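Local coordinates for protein DNA alpha-glucosyltransferase (Enterobacteria phage T4, PDB 1XV5) that is a phage glycosyltransferase of the GT-B fold, built from two Rossmann-like domains, with uridine-5'-diphosphate bound in the model, at residues K41-T46 with A86-E91; L126-T131 with K153-E158; I195-N200 with A369-E374. One frame throughout, in Å; residues are numbered along the deposited sequence.

Contact 1: K41-T46 with A86-E91; sequences KDKSFT and ATSVQE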
ATOM      1  N   LYS A  41     -18.184  -6.432  -7.723  1.00 27.48           N
ATOM      2  CA  LYS A  41     -17.868  -7.855  -7.779  1.00 29.50           C
ATOM      3  C   LYS A  41     -17.648  -8.332  -9.216  1.00 29.55           C
ATOM      4  O   LYS A  41     -17.265  -9.478  -9.446  1.00 29.77           O
ATOM      5  CB  LYS A  41     -19.008  -8.648  -7.133  1.00 31.88           C
ATOM      6  CG  LYS A  41     -18.761 -10.138  -7.004  1.00 35.77           C
ATOM      7  CD  LYS A  41     -19.949 -10.830  -6.355  1.00 37.51           C
ATOM      8  CE  LYS A  41     -19.695 -12.319  -6.182  1.00 40.47           C
ATOM      9  NZ  LYS A  41     -20.855 -13.002  -5.551  1.00 42.43           N
ATOM     10  N   ASP A  42     -17.882  -7.438 -10.172  1.00 30.19           N
ATOM     11  CA  ASP A  42     -17.736  -7.744 -11.594  1.00 30.86           C
ATOM     12  C   ASP A  42     -16.425  -8.440 -11.936  1.00 31.93           C
ATOM     13  O   ASP A  42     -16.393  -9.351 -12.764  1.00 32.63           O
ATOM     14  CB  ASP A  42     -17.869  -6.460 -12.412  1.00 29.28           C
ATOM     15  CG  ASP A  42     -19.176  -5.744 -12.150  1.00 30.53           C
ATOM     16  OD1 ASP A  42     -20.014  -5.663 -13.074  1.00 29.18           O
ATOM     17  OD2 ASP A  42     -19.368  -5.269 -11.009  1.00 27.71           O
ATOM     18  N   LYS A  43     -15.342  -8.010 -11.300  1.00 31.65           N
ATOM     19  CA  LYS A  43     -14.042  -8.613 -11.544  1.00 32.79           C
ATOM     20  C   LYS A  43     -13.519  -9.214 -10.244  1.00 33.63           C
ATOM     21  O   LYS A  43     -13.569  -8.574  -9.192  1.00 34.35           O
ATOM     22  CB  LYS A  43     -13.064  -7.564 -12.076  1.00 32.93           C
ATOM     23  CG  LYS A  43     -11.702  -8.121 -12.447  1.00 33.53           C
ATOM     24  CD  LYS A  43     -10.820  -7.051 -13.062  1.00 36.55           C
ATOM     25  CE  LYS A  43      -9.463  -7.614 -13.451  1.00 38.36           C
ATOM     26  NZ  LYS A  43      -8.600  -6.578 -14.078  1.00 40.74           N
ATOM     27  N   SER A  44     -13.028 -10.447 -10.318  1.00 33.59           N
ATOM     28  CA  SER A  44     -12.507 -11.136  -9.143  1.00 33.25           C
ATOM     29  C   SER A  44     -10.987 -11.071  -9.085  1.00 31.15           C
ATOM     30  O   SER A  44     -10.319 -10.917 -10.109  1.00 30.30           O
ATOM     31  CB  SER A  44     -12.957 -12.597  -9.145  1.00 34.08           C
ATOM     32  OG  SER A  44     -12.509 -13.260 -10.314  1.00 36.77           O
ATOM     33  N   PHE A  45     -10.444 -11.189  -7.878  1.00 30.80           N
ATOM     34  CA  PHE A  45      -9.004 -11.139  -7.691  1.00 29.46           C
ATOM     35  C   PHE A  45      -8.499 -12.276  -6.817  1.00 29.19           C
ATOM     36  O   PHE A  45      -9.254 -12.873  -6.051  1.00 30.51           O
ATOM     37  CB  PHE A  45      -8.596  -9.797  -7.082  1.00 30.60           C
ATOM     38  CG  PHE A  45      -9.051  -8.609  -7.879  1.00 29.68           C
ATOM     39  CD1 PHE A  45     -10.358  -8.145  -7.776  1.00 30.09           C
ATOM     40  CD2 PHE A  45      -8.175  -7.961  -8.742  1.00 30.43           C
ATOM     41  CE1 PHE A  45     -10.787  -7.049  -8.520  1.00 31.20           C
ATOM     42  CE2 PHE A  45      -8.595  -6.862  -9.492  1.00 30.84           C
ATOM     43  CZ  PHE A  45      -9.904  -6.407  -9.378  1.00 30.35           C
ATOM     44  N   THR A  46      -7.207 -12.553  -6.933  1.00 28.24           N
ATOM     45  CA  THR A  46      -6.560 -13.626  -6.191  1.00 27.99           C
ATOM     46  C   THR A  46      -6.436 -13.413  -4.682  1.00 25.82           C
ATOM     47  O   THR A  46      -6.583 -14.358  -3.908  1.00 26.27           O
ATOM     48  CB  THR A  46      -5.143 -13.886  -6.754  1.00 29.59           C
ATOM     49  OG1 THR A  46      -5.243 -14.321  -8.115  1.00 33.45           O
ATOM     50  CG2 THR A  46      -4.422 -14.948  -5.935  1.00 32.09           C
ATOM     51  N   ALA A  86     -11.626  -1.683 -14.146  1.00 26.63           N
ATOM     52  CA  ALA A  86     -10.428  -1.983 -14.922  1.00 27.73           C
ATOM     53  C   ALA A  86     -10.773  -2.047 -16.409  1.00 29.22           C
ATOM     54  O   ALA A  86     -11.932  -2.237 -16.778  1.00 28.93           O
ATOM     55  CB  ALA A  86      -9.829  -3.308 -14.468  1.00 27.41           C
ATOM     56  N   THR A  87      -9.762  -1.897 -17.258  1.00 31.01           N
ATOM     57  CA  THR A  87      -9.964  -1.918 -18.702  1.00 33.53           C
ATOM     58  C   THR A  87     -10.476  -3.248 -19.257  1.00 34.68           C
ATOM     59  O   THR A  87     -10.833  -3.331 -20.431  1.00 36.08           O
ATOM     60  CB  THR A  87      -8.662  -1.562 -19.447  1.00 33.11           C
ATOM     61  OG1 THR A  87      -7.613  -2.436 -19.017  1.00 35.19           O
ATOM     62  CG2 THR A  87      -8.264  -0.121 -19.170  1.00 33.82           C
ATOM     63  N   SER A  88     -10.529  -4.279 -18.419  1.00 35.84           N
ATOM     64  CA  SER A  88     -10.980  -5.593 -18.875  1.00 36.20           C
ATOM     65  C   SER A  88     -12.447  -5.924 -18.597  1.00 36.21           C
ATOM     66  O   SER A  88     -12.915  -7.008 -18.948  1.00 37.00           O
ATOM     67  CB  SER A  88     -10.097  -6.684 -18.264  1.00 37.33           C
ATOM     68  OG  SER A  88     -10.177  -6.672 -16.849  1.00 38.82           O
ATOM     69  N   VAL A  89     -13.176  -5.007 -17.974  1.00 34.37           N
ATOM     70  CA  VAL A  89     -14.580  -5.264 -17.670  1.00 34.61           C
ATOM     71  C   VAL A  89     -15.462  -5.152 -18.911  1.00 35.49           C
ATOM     72  O   VAL A  89     -15.102  -4.488 -19.882  1.00 35.39           O
ATOM     73  CB  VAL A  89     -15.115  -4.283 -16.607  1.00 34.45           C
ATOM     74  CG1 VAL A  89     -14.283  -4.388 -15.338  1.00 33.51           C
ATOM     75  CG2 VAL A  89     -15.095  -2.864 -17.153  1.00 32.91           C
ATOM     76  N   GLN A  90     -16.615  -5.809 -18.875  1.00 36.51           N
ATOM     77  CA  GLN A  90     -17.546  -5.762 -19.995  1.00 37.91           C
ATOM     78  C   GLN A  90     -18.225  -4.398 -20.026  1.00 37.01           C
ATOM     79  O   GLN A  90     -18.315  -3.718 -19.004  1.00 35.63           O
ATOM     80  CB  GLN A  90     -18.603  -6.863 -19.867  1.00 40.94           C
ATOM     81  CG  GLN A  90     -18.062  -8.276 -20.014  1.00 45.40           C
ATOM     82  CD  GLN A  90     -19.167  -9.319 -20.067  1.00 49.21           C
ATOM     83  OE1 GLN A  90     -20.025  -9.286 -20.952  1.00 51.31           O
ATOM     84  NE2 GLN A  90     -19.150 -10.250 -19.119  1.00 50.98           N
ATOM     85  N   GLU A  91     -18.706  -4.010 -21.202  1.00 35.97           N
ATOM     86  CA  GLU A  91     -19.367  -2.722 -21.384  1.00 35.19           C
ATOM     87  C   GLU A  91     -20.403  -2.370 -20.323  1.00 32.88           C
ATOM     88  O   GLU A  91     -20.442  -1.239 -19.842  1.00 32.55           O
ATOM     89  CB  GLU A  91     -20.020  -2.662 -22.769  1.00 38.68           C
ATOM     90  CG  GLU A  91     -19.021  -2.605 -23.912  1.00 43.62           C
ATOM     91  CD  GLU A  91     -18.094  -1.407 -23.807  1.00 46.48           C
ATOM     92  OE1 GLU A  91     -18.598  -0.262 -23.801  1.00 48.32           O
ATOM     93  OE2 GLU A  91     -16.862  -1.609 -23.728  1.00 48.51           O
TER
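Lys43 reaches across to Ser88 and Ala86 in the N-terminal Rossmann-like domain of the GT-B fold, where the loops leaving strands 34-40 and 78-83 meet beyond the C-terminal ends of the parallel strands. The lysine is stretched to its full length: CG lies opposite the backbone N (chi1 -176°), and every torsion beyond it is also close to 180°, so the ammonium group is carried straight over to the second loop. Along the way its last carbons run beside the serine hydroxyl, with CE of Lys43 3.6 Å from OG of Ser88.

Ser88 sits at the third position of a type I turn from Ala86 to Val89, closed by Val89 N bonding to Ala86 O at 3.3 Å. Its OG stands between its own N and carbonyl carbon (chi1 61°), the rotamer that presents the oxygen to the lysine as an acceptor. Asp42, next to Lys43, fastens the first loop separately: its carboxylate accepts from the backbone N of Leu62 and Ala63 and pairs with the hydroxyl of Thr93, on helix 91-103, whose N-cap is Gln90. Between segments 41-46 and 86-91 there is one hydrogen bond, Lys43 NZ to Ser88 OG at 3.2 Å, while the methyl CB of Ala86 lies 3.5 Å from the same NZ.

Contact 2: L126-T131 with K153-E158; sequences LGLEET and KEWYPE
Glu129 lies flat over the indole of Trp155, and Leu128 meets the same ring at its rim. The glutamate is fully extended, CG opposite its backbone N (chi1 -180°), and its chain runs over one face of the indole, antiparallel to the tryptophan side chain. CG of Glu129 stands 3.7 Å from the centroid of the five-membered ring, 19° off the normal, a CH-pi contact. CB lies above the same face near NE1, and the carboxylate carbon CD comes within 3.3 Å of Trp155 CD1, its plane only 19° from that of the ring. The far end of the indole is met differently: CD2 of Leu128 approaches CH2 of Trp155 at 3.6 Å, near the ring plane, the two side chains crossing at about a right angle.

One shell out, Arg133 ties both sides together. It forms a salt bridge with Glu129 OE1 through NH2, which also bonds to the backbone O of Trp155, and it makes a cation-pi contact with Tyr156, just past the helix end; this probably helps hold the glutamate along the indole. Val132 packs against both Trp155 and Tyr156.

Farther back, Gly127 occupies the N-cap position of helix 128-134. Its carbonyl O takes two donors from opposite faces of its plane, Thr131 N at 3.1 Å and Thr131 OG1 at 2.6 Å, and the threonine hydroxyl is bonded in turn to Tyr97 OH. The first turn of helix 128-134 thus meets the last residue of helix 146-155; the two helices precede and follow strand 137-140, as in successive beta-alpha-beta crossovers of a Rossmann-like domain.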
ATOM      1  N   LEU A 126     -10.814   2.706 -16.316  1.00 26.84           N
ATOM      2  CA  LEU A 126     -11.893   3.130 -17.196  1.00 26.44           C
ATOM      3  C   LEU A 126     -12.787   4.056 -16.384  1.00 25.86           C
ATOM      4  O   LEU A 126     -13.123   3.752 -15.239  1.00 25.45           O
ATOM      5  CB  LEU A 126     -12.710   1.933 -17.690  1.00 27.61           C
ATOM      6  CG  LEU A 126     -12.082   1.010 -18.739  1.00 28.61           C
ATOM      7  CD1 LEU A 126     -13.052  -0.115 -19.070  1.00 28.18           C
ATOM      8  CD2 LEU A 126     -11.747   1.802 -19.991  1.00 28.54           C
ATOM      9  N   GLY A 127     -13.157   5.189 -16.972  1.00 24.88           N
ATOM     10  CA  GLY A 127     -14.020   6.129 -16.282  1.00 24.85           C
ATOM     11  C   GLY A 127     -13.348   6.969 -15.210  1.00 24.60           C
ATOM     12  O   GLY A 127     -14.027   7.576 -14.384  1.00 24.41           O
ATOM     13  N   LEU A 128     -12.021   7.014 -15.210  1.00 24.31           N
ATOM     14  CA  LEU A 128     -11.312   7.810 -14.212  1.00 24.43           C
ATOM     15  C   LEU A 128     -11.553   9.301 -14.444  1.00 25.48           C
ATOM     16  O   LEU A 128     -11.708  10.069 -13.494  1.00 25.35           O
ATOM     17  CB  LEU A 128      -9.809   7.522 -14.258  1.00 22.40           C
ATOM     18  CG  LEU A 128      -8.979   8.257 -13.199  1.00 22.55           C
ATOM     19  CD1 LEU A 128      -9.521   7.941 -11.810  1.00 20.62           C
ATOM     20  CD2 LEU A 128      -7.522   7.842 -13.312  1.00 22.43           C
ATOM     21  N   GLU A 129     -11.588   9.706 -15.711  1.00 25.50           N
ATOM     22  CA  GLU A 129     -11.817  11.106 -16.047  1.00 25.71           C
ATOM     23  C   GLU A 129     -13.174  11.568 -15.536  1.00 24.95           C
ATOM     24  O   GLU A 129     -13.285  12.634 -14.931  1.00 23.40           O
ATOM     25  CB  GLU A 129     -11.740  11.325 -17.564  1.00 27.86           C
ATOM     26  CG  GLU A 129     -11.964  12.779 -17.968  1.00 31.52           C
ATOM     27  CD  GLU A 129     -11.861  13.018 -19.467  1.00 34.34           C
ATOM     28  OE1 GLU A 129     -11.970  14.192 -19.881  1.00 36.19           O
ATOM     29  OE2 GLU A 129     -11.671  12.045 -20.228  1.00 37.08           O
ATOM     30  N   GLU A 130     -14.204  10.762 -15.779  1.00 25.34           N
ATOM     31  CA  GLU A 130     -15.552  11.098 -15.339  1.00 26.37           C
ATOM     32  C   GLU A 130     -15.622  11.142 -13.820  1.00 26.03           C
ATOM     33  O   GLU A 130     -16.358  11.938 -13.240  1.00 25.27           O
ATOM     34  CB  GLU A 130     -16.561  10.079 -15.877  1.00 28.74           C
ATOM     35  CG  GLU A 130     -16.790  10.174 -17.379  1.00 30.76           C
ATOM     36  CD  GLU A 130     -15.840   9.314 -18.190  1.00 33.41           C
ATOM     37  OE1 GLU A 130     -14.690   9.095 -17.754  1.00 32.09           O
ATOM     38  OE2 GLU A 130     -16.246   8.866 -19.281  1.00 34.45           O
ATOM     39  N   THR A 131     -14.845  10.277 -13.182  1.00 25.16           N
ATOM     40  CA  THR A 131     -14.808  10.213 -11.731  1.00 23.12           C
ATOM     41  C   THR A 131     -14.186  11.495 -11.189  1.00 23.43           C
ATOM     42  O   THR A 131     -14.691  12.095 -10.234  1.00 23.18           O
ATOM     43  CB  THR A 131     -13.975   9.004 -11.263  1.00 23.73           C
ATOM     44  OG1 THR A 131     -14.526   7.804 -11.821  1.00 22.81           O
ATOM     45  CG2 THR A 131     -13.981   8.905  -9.742  1.00 21.18           C
ATOM     46  N   LYS A 153      -3.435  17.261 -16.511  1.00 34.92           N
ATOM     47  CA  LYS A 153      -3.191  18.270 -17.531  1.00 36.60           C
ATOM     48  C   LYS A 153      -3.766  17.826 -18.867  1.00 36.40           C
ATOM     49  O   LYS A 153      -3.988  18.643 -19.759  1.00 36.93           O
ATOM     50  CB  LYS A 153      -1.691  18.546 -17.654  1.00 38.65           C
ATOM     51  CG  LYS A 153      -1.103  19.168 -16.395  1.00 41.33           C
ATOM     52  CD  LYS A 153       0.315  19.672 -16.600  1.00 43.25           C
ATOM     53  CE  LYS A 153       0.815  20.381 -15.349  1.00 44.58           C
ATOM     54  NZ  LYS A 153       2.169  20.973 -15.529  1.00 47.65           N
ATOM     55  N   GLU A 154      -4.021  16.528 -18.990  1.00 36.37           N
ATOM     56  CA  GLU A 154      -4.584  15.976 -20.214  1.00 36.19           C
ATOM     57  C   GLU A 154      -6.096  16.172 -20.224  1.00 36.32           C
ATOM     58  O   GLU A 154      -6.694  16.405 -21.275  1.00 36.95           O
ATOM     59  CB  GLU A 154      -4.253  14.489 -20.324  1.00 37.10           C
ATOM     60  CG  GLU A 154      -4.745  13.837 -21.603  1.00 38.49           C
ATOM     61  CD  GLU A 154      -4.310  12.389 -21.721  1.00 38.86           C
ATOM     62  OE1 GLU A 154      -3.091  12.129 -21.646  1.00 39.93           O
ATOM     63  OE2 GLU A 154      -5.185  11.514 -21.891  1.00 39.41           O
ATOM     64  N   TRP A 155      -6.710  16.081 -19.050  1.00 34.99           N
ATOM     65  CA  TRP A 155      -8.154  16.256 -18.939  1.00 35.96           C
ATOM     66  C   TRP A 155      -8.506  17.737 -18.852  1.00 37.26           C
ATOM     67  O   TRP A 155      -9.607  18.146 -19.220  1.00 36.85           O
ATOM     68  CB  TRP A 155      -8.693  15.528 -17.702  1.00 34.39           C
ATOM     69  CG  TRP A 155      -8.460  14.044 -17.709  1.00 33.70           C
ATOM     70  CD1 TRP A 155      -8.610  13.191 -18.768  1.00 34.33           C
ATOM     71  CD2 TRP A 155      -8.082  13.231 -16.591  1.00 33.74           C
ATOM     72  NE1 TRP A 155      -8.349  11.898 -18.376  1.00 33.45           N
ATOM     73  CE2 TRP A 155      -8.022  11.894 -17.046  1.00 34.33           C
ATOM     74  CE3 TRP A 155      -7.788  13.503 -15.247  1.00 33.94           C
ATOM     75  CZ2 TRP A 155      -7.681  10.830 -16.204  1.00 33.44           C
ATOM     76  CZ3 TRP A 155      -7.449  12.443 -14.411  1.00 34.47           C
ATOM     77  CH2 TRP A 155      -7.398  11.124 -14.894  1.00 33.12           C
ATOM     78  N   TYR A 156      -7.559  18.531 -18.362  1.00 38.57           N
ATOM     79  CA  TYR A 156      -7.736  19.971 -18.217  1.00 40.54           C
ATOM     80  C   TYR A 156      -6.558  20.660 -18.901  1.00 43.21           C
ATOM     81  O   TYR A 156      -5.678  21.216 -18.242  1.00 42.75           O
ATOM     82  CB  TYR A 156      -7.777  20.339 -16.733  1.00 38.55           C
ATOM     83  CG  TYR A 156      -8.911  19.678 -15.984  1.00 36.32           C
ATOM     84  CD1 TYR A 156     -10.189  20.236 -15.977  1.00 35.25           C
ATOM     85  CD2 TYR A 156      -8.715  18.473 -15.310  1.00 35.19           C
ATOM     86  CE1 TYR A 156     -11.245  19.611 -15.317  1.00 34.79           C
ATOM     87  CE2 TYR A 156      -9.763  17.837 -14.649  1.00 33.91           C
ATOM     88  CZ  TYR A 156     -11.025  18.412 -14.656  1.00 34.09           C
ATOM     89  OH  TYR A 156     -12.059  17.790 -13.997  1.00 32.78           O
ATOM     90  N   PRO A 157      -6.534  20.632 -20.242  1.00 45.97           N
ATOM     91  CA  PRO A 157      -5.473  21.237 -21.051  1.00 48.62           C
ATOM     92  C   PRO A 157      -5.228  22.718 -20.792  1.00 51.15           C
ATOM     93  O   PRO A 157      -6.167  23.502 -20.651  1.00 51.80           O
ATOM     94  CB  PRO A 157      -5.936  20.966 -22.480  1.00 47.89           C
ATOM     95  CG  PRO A 157      -7.424  20.987 -22.353  1.00 47.50           C
ATOM     96  CD  PRO A 157      -7.643  20.177 -21.100  1.00 46.38           C
ATOM     97  N   GLU A 158      -3.952  23.088 -20.729  1.00 54.15           N
ATOM     98  CA  GLU A 158      -3.556  24.471 -20.501  1.00 57.10           C
ATOM     99  C   GLU A 158      -3.697  25.246 -21.806  1.00 59.01           C
ATOM    100  O   GLU A 158      -3.198  26.364 -21.937  1.00 59.89           O
ATOM    101  CB  GLU A 158      -2.106  24.525 -20.002  1.00 57.40           C
ATOM    102  CG  GLU A 158      -1.908  23.919 -18.612  1.00 58.47           C
ATOM    103  CD  GLU A 158      -0.446  23.826 -18.203  1.00 59.08           C
ATOM    104  OE1 GLU A 158      -0.172  23.469 -17.035  1.00 58.12           O
ATOM    105  OE2 GLU A 158       0.430  24.103 -19.047  1.00 58.99           O
TER

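Contact 3: I195-N200 with A369-E374; sequences INMNIN and ALYDRE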
ATOM      1  N   ILE A 195      12.147 -13.629  18.957  1.00 14.88           N
ATOM      2  CA  ILE A 195      12.525 -13.339  17.576  1.00 15.51           C
ATOM      3  C   ILE A 195      13.724 -14.123  17.043  1.00 15.92           C
ATOM      4  O   ILE A 195      14.768 -14.191  17.686  1.00 16.11           O
ATOM      5  CB  ILE A 195      12.800 -11.827  17.409  1.00 15.01           C
ATOM      6  CG1 ILE A 195      11.520 -11.039  17.702  1.00 16.13           C
ATOM      7  CG2 ILE A 195      13.301 -11.528  15.996  1.00 15.33           C
ATOM      8  CD1 ILE A 195      11.702  -9.540  17.666  1.00 14.80           C
ATOM      9  N   ASN A 196      13.557 -14.714  15.862  1.00 15.51           N
ATOM     10  CA  ASN A 196      14.637 -15.471  15.233  1.00 16.61           C
ATOM     11  C   ASN A 196      15.456 -14.470  14.425  1.00 16.46           C
ATOM     12  O   ASN A 196      15.067 -14.078  13.327  1.00 14.57           O
ATOM     13  CB  ASN A 196      14.079 -16.547  14.300  1.00 17.74           C
ATOM     14  CG  ASN A 196      15.161 -17.471  13.767  1.00 19.34           C
ATOM     15  OD1 ASN A 196      16.308 -17.063  13.586  1.00 16.26           O
ATOM     16  ND2 ASN A 196      14.795 -18.725  13.503  1.00 18.36           N
ATOM     17  N   MET A 197      16.590 -14.062  14.980  1.00 16.82           N
ATOM     18  CA  MET A 197      17.465 -13.088  14.339  1.00 17.26           C
ATOM     19  C   MET A 197      18.013 -13.482  12.966  1.00 16.75           C
ATOM     20  O   MET A 197      18.407 -12.615  12.189  1.00 17.92           O
ATOM     21  CB  MET A 197      18.638 -12.763  15.271  1.00 17.07           C
ATOM     22  CG  MET A 197      18.229 -12.081  16.568  1.00 19.71           C
ATOM     23  SD  MET A 197      17.452 -10.478  16.278  1.00 17.97           S
ATOM     24  CE  MET A 197      16.578 -10.230  17.813  1.00 20.93           C
ATOM     25  N   ASN A 198      18.036 -14.774  12.656  1.00 16.03           N
ATOM     26  CA  ASN A 198      18.577 -15.201  11.369  1.00 17.32           C
ATOM     27  C   ASN A 198      17.580 -15.187  10.218  1.00 17.26           C
ATOM     28  O   ASN A 198      17.941 -15.478   9.080  1.00 17.00           O
ATOM     29  CB  ASN A 198      19.202 -16.592  11.491  1.00 17.48           C
ATOM     30  CG  ASN A 198      20.353 -16.623  12.476  1.00 20.75           C
ATOM     31  OD1 ASN A 198      21.066 -15.631  12.644  1.00 22.02           O
ATOM     32  ND2 ASN A 198      20.554 -17.764  13.121  1.00 23.91           N
ATOM     33  N   ILE A 199      16.331 -14.837  10.509  1.00 15.84           N
ATOM     34  CA  ILE A 199      15.310 -14.785   9.470  1.00 16.20           C
ATOM     35  C   ILE A 199      15.194 -13.380   8.890  1.00 15.91           C
ATOM     36  O   ILE A 199      15.024 -12.402   9.624  1.00 15.00           O
ATOM     37  CB  ILE A 199      13.919 -15.194  10.013  1.00 16.25           C
ATOM     38  CG1 ILE A 199      13.998 -16.571  10.673  1.00 19.30           C
ATOM     39  CG2 ILE A 199      12.900 -15.183   8.882  1.00 18.55           C
ATOM     40  CD1 ILE A 199      14.538 -17.672   9.779  1.00 19.60           C
ATOM     41  N   ASN A 200      15.295 -13.293   7.568  1.00 14.32           N
ATOM     42  CA  ASN A 200      15.191 -12.028   6.858  1.00 14.16           C
ATOM     43  C   ASN A 200      13.973 -12.185   5.961  1.00 14.60           C
ATOM     44  O   ASN A 200      13.988 -12.969   5.016  1.00 14.89           O
ATOM     45  CB  ASN A 200      16.464 -11.790   6.044  1.00 14.20           C
ATOM     46  CG  ASN A 200      17.705 -11.770   6.919  1.00 14.01           C
ATOM     47  OD1 ASN A 200      18.301 -12.812   7.211  1.00 16.98           O
ATOM     48  ND2 ASN A 200      18.088 -10.584   7.361  1.00 10.52           N
ATOM     49  N   ALA A 369      19.462  -5.954  23.513  1.00 19.94           N
ATOM     50  CA  ALA A 369      19.103  -4.660  24.094  1.00 19.34           C
ATOM     51  C   ALA A 369      19.111  -3.569  23.029  1.00 18.21           C
ATOM     52  O   ALA A 369      18.206  -2.734  22.977  1.00 18.35           O
ATOM     53  CB  ALA A 369      20.062  -4.300  25.225  1.00 20.51           C
ATOM     54  N   LEU A 370      20.141  -3.578  22.188  1.00 16.15           N
ATOM     55  CA  LEU A 370      20.265  -2.611  21.107  1.00 15.99           C
ATOM     56  C   LEU A 370      19.103  -2.828  20.141  1.00 15.73           C
ATOM     57  O   LEU A 370      18.437  -1.879  19.720  1.00 15.87           O
ATOM     58  CB  LEU A 370      21.595  -2.813  20.372  1.00 16.74           C
ATOM     59  CG  LEU A 370      21.857  -1.974  19.118  1.00 18.92           C
ATOM     60  CD1 LEU A 370      21.796  -0.491  19.457  1.00 19.23           C
ATOM     61  CD2 LEU A 370      23.220  -2.343  18.539  1.00 19.93           C
ATOM     62  N   TYR A 371      18.871  -4.092  19.801  1.00 14.74           N
ATOM     63  CA  TYR A 371      17.793  -4.471  18.892  1.00 14.75           C
ATOM     64  C   TYR A 371      16.489  -3.845  19.377  1.00 14.63           C
ATOM     65  O   TYR A 371      15.763  -3.206  18.607  1.00 13.84           O
ATOM     66  CB  TYR A 371      17.644  -5.998  18.867  1.00 14.03           C
ATOM     67  CG  TYR A 371      16.610  -6.514  17.881  1.00 15.29           C
ATOM     68  CD1 TYR A 371      16.981  -6.928  16.602  1.00 14.92           C
ATOM     69  CD2 TYR A 371      15.259  -6.561  18.221  1.00 13.82           C
ATOM     70  CE1 TYR A 371      16.028  -7.376  15.679  1.00 14.31           C
ATOM     71  CE2 TYR A 371      14.299  -7.004  17.310  1.00 14.73           C
ATOM     72  CZ  TYR A 371      14.689  -7.410  16.042  1.00 15.54           C
ATOM     73  OH  TYR A 371      13.742  -7.847  15.143  1.00 14.42           O
ATOM     74  N   ASP A 372      16.200  -4.032  20.662  1.00 14.44           N
ATOM     75  CA  ASP A 372      14.978  -3.499  21.258  1.00 14.02           C
ATOM     76  C   ASP A 372      14.914  -1.980  21.169  1.00 15.19           C
ATOM     77  O   ASP A 372      13.880  -1.417  20.802  1.00 15.00           O
ATOM     78  CB  ASP A 372      14.866  -3.949  22.718  1.00 15.08           C
ATOM     79  CG  ASP A 372      13.649  -4.823  22.968  1.00 18.74           C
ATOM     80  OD1 ASP A 372      13.607  -5.491  24.020  1.00 21.00           O
ATOM     81  OD2 ASP A 372      12.729  -4.836  22.120  1.00 21.83           O
ATOM     82  N   ARG A 373      16.013  -1.309  21.505  1.00 15.44           N
ATOM     83  CA  ARG A 373      16.029   0.146  21.436  1.00 16.66           C
ATOM     84  C   ARG A 373      15.759   0.612  20.014  1.00 16.68           C
ATOM     85  O   ARG A 373      14.979   1.535  19.793  1.00 15.34           O
ATOM     86  CB  ARG A 373      17.379   0.713  21.894  1.00 17.64           C
ATOM     87  CG  ARG A 373      17.649   0.569  23.385  1.00 22.01           C
ATOM     88  CD  ARG A 373      18.785   1.491  23.828  1.00 22.90           C
ATOM     89  NE  ARG A 373      20.075   1.116  23.247  1.00 24.49           N
ATOM     90  CZ  ARG A 373      20.831   0.113  23.685  1.00 24.59           C
ATOM     91  NH1 ARG A 373      20.433  -0.624  24.713  1.00 24.47           N
ATOM     92  NH2 ARG A 373      21.990  -0.151  23.096  1.00 24.39           N
ATOM     93  N   GLU A 374      16.398  -0.038  19.046  1.00 15.43           N
ATOM     94  CA  GLU A 374      16.230   0.355  17.654  1.00 14.60           C
ATOM     95  C   GLU A 374      14.810   0.184  17.135  1.00 13.88           C
ATOM     96  O   GLU A 374      14.289   1.077  16.465  1.00 14.56           O
ATOM     97  CB  GLU A 374      17.216  -0.404  16.766  1.00 15.88           C
ATOM     98  CG  GLU A 374      18.671  -0.038  17.050  1.00 17.30           C
ATOM     99  CD  GLU A 374      18.936   1.455  16.910  1.00 19.19           C
ATOM    100  OE1 GLU A 374      18.737   2.000  15.803  1.00 19.78           O
ATOM    101  OE2 GLU A 374      19.346   2.086  17.909  1.00 20.79           O
TER
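Met197 sets its methyl group squarely on the ring of Tyr371, while Ile195 comes in obliquely by the phenol end. CE of Met197 is 3.5 Å from the ring centroid and just 10° off the normal, a CH-pi contact over the middle of one face. The sulfur is displaced from that position: SD lies 4.0 Å from the centroid and 35° off the normal, closest to the CE1 side, which makes this a Met-aromatic contact with the methyl leading. The chain bends at chi2, bringing SD beside the CE1 and CD1 side of the ring, and the nearly anti chi3 then carries CE on over its centre.

Ile195 meets the tyrosine toward its hydroxyl end. Its CD1 touches Tyr371 CE2 at 3.6 Å, and CD1 and CG2 both approach OH from one side. OH itself is hydrogen-bonded to the carbonyl of Gly289. With CG opposite the helix backbone N (chi1 -176°), Tyr371 projects from helix 368-386 toward the sheet, where its ring also meets Ile319.

The backbone bearing Ile195 and Met197 is folded tightly. A type I turn runs from Asn196 to Ile199, and Asn196 OD1 accepts from Asn198 N at 3.0 Å, an Asx turn. Met197 is the second residue of this turn, which probably restrains where its side chain starts. Arg368 adds a bond to Ile195 O. Tyr371 joins helix 368-386 to the turn leading into strand 199-203, at the end of the parallel sheet where this strand, 288-293 and 319-323 begin, in the second Rossmann-like domain of a GT-B glycosyltransferase.

In the fold
From the N terminus, the three contacts follow in series, with no nesting or crossing. Contact 1 closes a loop through strands 58-60 and 78-83 of the first parallel sheet. Contact 2 opens later, at 126-131, and closes the short run through strand 137-140 and helix 146-155. These two are neighbours: CD1 of Leu126 packs 3.3 Å from Ala86 O and also touches Thr87 and Val89. Contact 3 spans far more chain, from the start of strand 199-203 to helix 368-386, enclosing the whole second sheet. Its centre lies about 43 Å from that of contact 1 and about 48 Å from that of contact 2, on the opposite side of the chain's centre.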